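Local coordinates for periplasmic binding protein/LacI transcriptional regulator (Clostridium phytofermentans, PDB 3BRS) that probably binds a sugar outside the cell membrane and delivers it to a membrane transporter, at residues 73-77 and 142-147; 124-128 and 192-196. One frame throughout, in Å; residues are numbered along the deposited sequence.

Contact 1 of 2, residues 73-77 and 142-147; sequences AADYE and NSKTAM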
ATOM      1  N   ALA A  73      -3.108  -5.371  -7.267  1.00 29.00           N
ATOM      2  CA  ALA A  73      -2.645  -6.761  -7.461  1.00 25.95           C
ATOM      3  C   ALA A  73      -2.118  -7.258  -6.135  1.00 25.78           C
ATOM      4  O   ALA A  73      -1.121  -6.742  -5.566  1.00 26.09           O
ATOM      5  CB  ALA A  73      -1.557  -6.784  -8.500  1.00 26.83           C
ATOM      6  N   ALA A  74      -2.657  -8.359  -5.661  1.00 26.94           N
ATOM      7  CA  ALA A  74      -2.139  -8.905  -4.375  1.00 28.28           C
ATOM      8  C   ALA A  74      -0.661  -9.334  -4.445  1.00 31.56           C
ATOM      9  O   ALA A  74       0.062  -9.270  -3.475  1.00 34.74           O
ATOM     10  CB  ALA A  74      -3.030 -10.041  -3.843  1.00 27.43           C
ATOM     11  N   ASP A  75      -0.253  -9.861  -5.578  1.00 28.97           N
ATOM     12  CA  ASP A  75       1.058 -10.450  -5.707  1.00 27.34           C
ATOM     13  C   ASP A  75       1.731  -9.936  -6.979  1.00 25.44           C
ATOM     14  O   ASP A  75       1.171 -10.014  -8.095  1.00 25.42           O
ATOM     15  CB  ASP A  75       0.911 -12.014  -5.795  1.00 30.51           C
ATOM     16  CG  ASP A  75       2.223 -12.672  -5.543  1.00 41.41           C
ATOM     17  OD1 ASP A  75       2.980 -12.748  -6.485  1.00 30.67           O
ATOM     18  OD2 ASP A  75       2.585 -12.943  -4.387  1.00 35.43           O
ATOM     19  N   TYR A  76       2.955  -9.463  -6.825  1.00 23.88           N
ATOM     20  CA  TYR A  76       3.701  -8.888  -7.894  1.00 23.21           C
ATOM     21  C   TYR A  76       3.894  -9.859  -9.062  1.00 27.34           C
ATOM     22  O   TYR A  76       3.869  -9.432 -10.228  1.00 30.48           O
ATOM     23  CB  TYR A  76       5.070  -8.554  -7.263  1.00 25.04           C
ATOM     24  CG  TYR A  76       6.062  -7.934  -8.236  1.00 34.96           C
ATOM     25  CD1 TYR A  76       5.784  -6.704  -8.840  1.00 37.57           C
ATOM     26  CD2 TYR A  76       7.325  -8.503  -8.469  1.00 36.27           C
ATOM     27  CE1 TYR A  76       6.684  -6.101  -9.719  1.00 41.13           C
ATOM     28  CE2 TYR A  76       8.214  -7.900  -9.328  1.00 38.67           C
ATOM     29  CZ  TYR A  76       7.861  -6.705  -9.956  1.00 31.09           C
ATOM     30  OH  TYR A  76       8.740  -6.075 -10.824  1.00 52.51           O
ATOM     31  N   GLU A  77       4.105 -11.140  -8.783  1.00 30.75           N
ATOM     32  CA  GLU A  77       4.242 -12.173  -9.871  1.00 33.46           C
ATOM     33  C   GLU A  77       3.018 -13.079 -10.195  1.00 34.41           C
ATOM     34  O   GLU A  77       2.858 -13.525 -11.333  1.00 37.38           O
ATOM     35  CB  GLU A  77       5.443 -13.009  -9.507  1.00 35.55           C
ATOM     36  CG  GLU A  77       6.740 -12.165  -9.560  1.00 68.96           C
ATOM     37  CD  GLU A  77       7.917 -12.820  -8.891  1.00 46.28           C
ATOM     38  OE1 GLU A  77       9.064 -12.431  -9.205  1.00 73.78           O
ATOM     39  OE2 GLU A  77       7.705 -13.708  -8.034  1.00 72.72           O
ATOM     40  N   ASN A 142       5.486  -9.972  -0.895  1.00 27.86           N
ATOM     41  CA  ASN A 142       5.455 -10.087  -2.336  1.00 30.56           C
ATOM     42  C   ASN A 142       4.602  -9.124  -3.037  1.00 30.94           C
ATOM     43  O   ASN A 142       4.514  -9.260  -4.218  1.00 30.67           O
ATOM     44  CB  ASN A 142       4.887 -11.398  -2.726  1.00 35.28           C
ATOM     45  CG  ASN A 142       5.877 -12.276  -3.182  1.00 60.81           C
ATOM     46  OD1 ASN A 142       6.065 -12.421  -4.410  1.00 57.84           O
ATOM     47  ND2 ASN A 142       6.598 -12.862  -2.235  1.00 36.50           N
ATOM     48  N   SER A 143       3.994  -8.135  -2.359  1.00 29.21           N
ATOM     49  CA  SER A 143       3.217  -7.169  -3.081  1.00 28.74           C
ATOM     50  C   SER A 143       4.174  -6.178  -3.525  1.00 24.80           C
ATOM     51  O   SER A 143       5.060  -5.939  -2.820  1.00 24.81           O
ATOM     52  CB  SER A 143       2.252  -6.418  -2.181  1.00 32.91           C
ATOM     53  OG  SER A 143       3.006  -5.783  -1.246  1.00 32.47           O
ATOM     54  N   LYS A 144       3.934  -5.513  -4.646  1.00 23.81           N
ATOM     55  CA  LYS A 144       4.839  -4.559  -5.180  1.00 24.69           C
ATOM     56  C   LYS A 144       4.969  -3.289  -4.317  1.00 25.31           C
ATOM     57  O   LYS A 144       6.133  -2.737  -4.191  1.00 28.01           O
ATOM     58  CB  LYS A 144       4.392  -4.223  -6.595  1.00 27.39           C
ATOM     59  CG  LYS A 144       5.371  -3.346  -7.280  1.00 34.12           C
ATOM     60  CD  LYS A 144       5.079  -3.368  -8.700  1.00 37.08           C
ATOM     61  CE  LYS A 144       6.245  -2.752  -9.418  1.00 39.45           C
ATOM     62  NZ  LYS A 144       6.098  -1.304  -9.233  1.00 37.68           N
ATOM     63  N   THR A 145       3.890  -2.874  -3.646  1.00 25.94           N
ATOM     64  CA  THR A 145       3.989  -1.669  -2.726  1.00 28.00           C
ATOM     65  C   THR A 145       4.935  -1.995  -1.507  1.00 30.41           C
ATOM     66  O   THR A 145       5.765  -1.163  -1.119  1.00 31.69           O
ATOM     67  CB  THR A 145       2.654  -1.211  -2.200  1.00 28.54           C
ATOM     68  OG1 THR A 145       1.971  -2.346  -1.582  1.00 35.61           O
ATOM     69  CG2 THR A 145       1.871  -0.687  -3.289  1.00 31.77           C
ATOM     70  N   ALA A 146       4.912  -3.226  -0.970  1.00 30.14           N
ATOM     71  CA  ALA A 146       5.893  -3.566   0.129  1.00 28.83           C
ATOM     72  C   ALA A 146       7.325  -3.520  -0.358  1.00 30.59           C
ATOM     73  O   ALA A 146       8.200  -3.021   0.342  1.00 31.86           O
ATOM     74  CB  ALA A 146       5.671  -4.993   0.715  1.00 28.70           C
ATOM     75  N   MET A 147       7.569  -4.159  -1.522  1.00 29.94           N
ATOM     76  CA  MET A 147       8.882  -4.188  -2.145  1.00 29.66           C
ATOM     77  C   MET A 147       9.409  -2.838  -2.411  1.00 28.72           C
ATOM     78  O   MET A 147      10.575  -2.633  -2.219  1.00 29.39           O
ATOM     79  CB  MET A 147       8.872  -4.991  -3.478  1.00 34.54           C
ATOM     80  CG  MET A 147       8.061  -6.365  -3.464  1.00 45.29           C
ATOM     81  SD  MET A 147       7.866  -7.417  -4.994  1.00 28.30           S
ATOM     82  CE  MET A 147       9.376  -6.975  -5.797  1.00 47.31           C
TER
HETATM   83  O   HOH W   1       1.545  -6.236  -6.131  1.00 32.68           O
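Y76 N donates to N142 O over 3.0 Å, nearly straight at 167°, and this is the direct hydrogen bond between the loop 73-77 and the start of helix 144-157. A water adds a second link, giving a proton to A73 O at 2.8 Å and accepting one from K144 N at 2.9 Å, so that an amide in the helix's first turn is satisfied through solvent. S143 is the N-cap: its OG accepts from A146 N at 3.2 Å and is also bonded to V140 O, which fixes the hydroxyl.

Beyond the backbone, the Y76 ring carries the contact. With CG anti to the backbone N (chi1 179°), the ring reaches over the helix start, and K144 and M147 meet it from the same side of its plane. M147 CE lies over the face, 4.1 Å from the centroid of the Y76 ring, as a CH-pi contact; the sulfur stands obliquely beside it, a Met-aromatic pair. The K144 chain runs obliquely past the CD1-CE1 side, CD 3.3 Å from Y76 CE1, while its NZ forms a salt bridge with D148.

D75 meets N142 without a hydrogen bond: D75 OD2 sits 3.2 Å from N142 CB, and carboxylate and amide planes differ by 20°. The other oxygen, OD1, is bonded to K78 N, though its position is less certain.

Directed polar links and a ring laid on flexible chains thus join the two lobes of a bilobed binding protein, from the loop after strand 68-71 to the start of helix 144-157.

Contact 2 of 2, residues 124-128 and 192-196; sequences TKNLV and SVMVG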
ATOM      1  N   THR A 124      14.885   8.534   9.017  1.00 33.54           N
ATOM      2  CA  THR A 124      15.417   7.503   9.892  1.00 32.43           C
ATOM      3  C   THR A 124      16.929   7.633   9.997  1.00 32.30           C
ATOM      4  O   THR A 124      17.485   7.490  11.089  1.00 33.59           O
ATOM      5  CB  THR A 124      15.020   6.063   9.471  1.00 32.51           C
ATOM      6  OG1 THR A 124      13.591   5.946   9.294  1.00 34.40           O
ATOM      7  CG2 THR A 124      15.394   5.102  10.573  1.00 38.37           C
ATOM      8  N   LYS A 125      17.602   7.919   8.880  1.00 31.86           N
ATOM      9  CA  LYS A 125      19.068   8.193   8.901  1.00 30.95           C
ATOM     10  C   LYS A 125      19.365   9.313   9.848  1.00 30.72           C
ATOM     11  O   LYS A 125      20.299   9.215  10.620  1.00 34.35           O
ATOM     12  CB  LYS A 125      19.528   8.587   7.500  1.00 33.86           C
ATOM     13  CG  LYS A 125      21.037   8.643   7.258  1.00 34.12           C
ATOM     14  CD  LYS A 125      21.221   8.859   5.788  1.00 39.27           C
ATOM     15  CE  LYS A 125      22.672   8.750   5.331  1.00 47.84           C
ATOM     16  NZ  LYS A 125      22.803   9.371   3.951  1.00 50.30           N
ATOM     17  N   ASN A 126      18.590  10.383   9.842  1.00 28.65           N
ATOM     18  CA  ASN A 126      18.897  11.437  10.794  1.00 31.92           C
ATOM     19  C   ASN A 126      18.658  10.986  12.266  1.00 36.58           C
ATOM     20  O   ASN A 126      19.412  11.363  13.163  1.00 36.72           O
ATOM     21  CB  ASN A 126      18.084  12.648  10.459  1.00 32.48           C
ATOM     22  CG  ASN A 126      18.439  13.848  11.312  1.00 48.84           C
ATOM     23  OD1 ASN A 126      19.604  14.242  11.437  1.00 43.78           O
ATOM     24  ND2 ASN A 126      17.427  14.470  11.870  1.00 35.88           N
ATOM     25  N   LEU A 127      17.637  10.157  12.522  1.00 37.87           N
ATOM     26  CA  LEU A 127      17.414   9.696  13.916  1.00 39.16           C
ATOM     27  C   LEU A 127      18.526   8.822  14.519  1.00 39.22           C
ATOM     28  O   LEU A 127      18.851   8.929  15.699  1.00 39.43           O
ATOM     29  CB  LEU A 127      16.064   8.987  14.055  1.00 39.04           C
ATOM     30  CG  LEU A 127      14.844   9.841  13.752  1.00 46.93           C
ATOM     31  CD1 LEU A 127      13.650   8.938  13.691  1.00 38.90           C
ATOM     32  CD2 LEU A 127      14.672  10.947  14.792  1.00 40.35           C
ATOM     33  N   VAL A 128      19.124   7.970  13.708  1.00 39.57           N
ATOM     34  CA  VAL A 128      20.232   7.113  14.165  1.00 38.43           C
ATOM     35  C   VAL A 128      21.655   7.711  13.826  1.00 42.15           C
ATOM     36  O   VAL A 128      22.661   6.969  13.765  1.00 44.59           O
ATOM     37  CB  VAL A 128      20.067   5.648  13.665  1.00 34.17           C
ATOM     38  CG1 VAL A 128      18.675   5.169  13.926  1.00 26.08           C
ATOM     39  CG2 VAL A 128      20.292   5.602  12.251  1.00 32.02           C
ATOM     40  N   SER A 192      16.327   1.748  18.368  1.00 29.88           N
ATOM     41  CA  SER A 192      15.870   3.001  18.899  1.00 29.55           C
ATOM     42  C   SER A 192      14.855   3.625  17.923  1.00 30.74           C
ATOM     43  O   SER A 192      14.325   4.711  18.198  1.00 30.97           O
ATOM     44  CB  SER A 192      17.066   3.943  18.948  1.00 31.47           C
ATOM     45  OG  SER A 192      17.554   4.116  17.610  1.00 35.54           O
ATOM     46  N   VAL A 193      14.649   2.978  16.763  1.00 29.26           N
ATOM     47  CA  VAL A 193      13.697   3.433  15.733  1.00 26.13           C
ATOM     48  C   VAL A 193      13.049   2.198  15.151  1.00 25.39           C
ATOM     49  O   VAL A 193      13.739   1.314  14.637  1.00 27.56           O
ATOM     50  CB  VAL A 193      14.340   4.231  14.527  1.00 27.47           C
ATOM     51  CG1 VAL A 193      13.240   4.871  13.705  1.00 26.78           C
ATOM     52  CG2 VAL A 193      15.235   5.397  14.947  1.00 26.81           C
ATOM     53  N   MET A 194      11.731   2.140  15.262  1.00 25.65           N
ATOM     54  CA  MET A 194      10.921   1.229  14.497  1.00 26.89           C
ATOM     55  C   MET A 194      10.287   1.832  13.218  1.00 27.85           C
ATOM     56  O   MET A 194       9.783   2.994  13.187  1.00 26.39           O
ATOM     57  CB  MET A 194       9.847   0.594  15.413  1.00 25.97           C
ATOM     58  CG  MET A 194      10.485  -0.326  16.453  1.00 20.72           C
ATOM     59  SD  MET A 194      10.929  -2.055  15.839  1.00 24.59           S
ATOM     60  CE  MET A 194       9.643  -2.506  14.746  1.00 25.88           C
ATOM     61  N   VAL A 195      10.327   1.052  12.130  1.00 27.84           N
ATOM     62  CA  VAL A 195       9.646   1.521  10.875  1.00 29.14           C
ATOM     63  C   VAL A 195       8.456   0.648  10.527  1.00 30.72           C
ATOM     64  O   VAL A 195       8.591  -0.573  10.397  1.00 34.47           O
ATOM     65  CB  VAL A 195      10.647   1.539   9.710  1.00 27.58           C
ATOM     66  CG1 VAL A 195      10.045   2.177   8.484  1.00 21.77           C
ATOM     67  CG2 VAL A 195      11.893   2.290  10.130  1.00 25.93           C
ATOM     68  N   GLY A 196       7.275   1.221  10.378  1.00 28.80           N
ATOM     69  CA  GLY A 196       6.097   0.435   9.879  1.00 21.80           C
ATOM     70  C   GLY A 196       5.820   0.895   8.464  1.00 24.21           C
ATOM     71  O   GLY A 196       5.628   2.096   8.208  1.00 23.94           O
TER
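V193 and V128 make the tightest apolar meeting between helix 113-127 and strand 191-196, with V128 CG1 3.6 Å from V193 CG2. The contact is an example of the way an alpha/beta domain buries a helix against its sheet, and it is held by apolar packing, with burial from water the probable main contribution.

Among the apolar contacts, V193 is the hub. Its two methyls divide the helix end between them. CG1, placed anti to the backbone N (chi1 -169°), faces T124 CG2 at 3.8 Å, while CG2 faces L127 CB at 3.8 Å as well as V128. L127 crosses V193 at about a right angle, and the methyl L127 CD1 comes 4.1 Å from both V193 CG1 and V193 CG2. V221 of strand 219-224 and I134 of strand 133-138 widen the same apolar surface on the neighbouring strands. M194 points from the strand in the other direction, to L184 and L185 of helix 174-187, so this sheet is packed by helices on both faces.

Polar groups settle their needs without bridging the two segments. T124 OG1 is bonded to I120 O one turn back in its own helix; the methyl CG2 of T124 meets V193, while the hydroxyl has a methyl of V195 beside it, T124 OG1 standing 4.1 Å from V195 CG2. Near the helix end, V128 N closes the last turn on T124 O at 3.1 Å, and V128 O is held by K163 NZ. S192 OG makes a weak bond to K133 O and merely touches V128 CG1.

With no hydrogen bond crossing it, the contact rests on the fit of branched side chains and on exclusion of water from a buried face.

In the fold
From the N terminus, the chain builds half of the first parallel sheet and reaches 73-77 after strand 68-71. It then passes through strands 92-96 and 107-110 and enters the second lobe with helix 113-127, whose end holds 124-128. Strand 133-138 follows, and 142-147 then folds back onto 73-77, closing contact 1 over 64 intervening residues. Segment 192-196 comes next and closes contact 2 onto 124-128, so the two loops cross. Their centres lie 24 Å apart and they do not touch. Contact 1 ties one lobe to the other; contact 2 joins helix to sheet inside the second lobe.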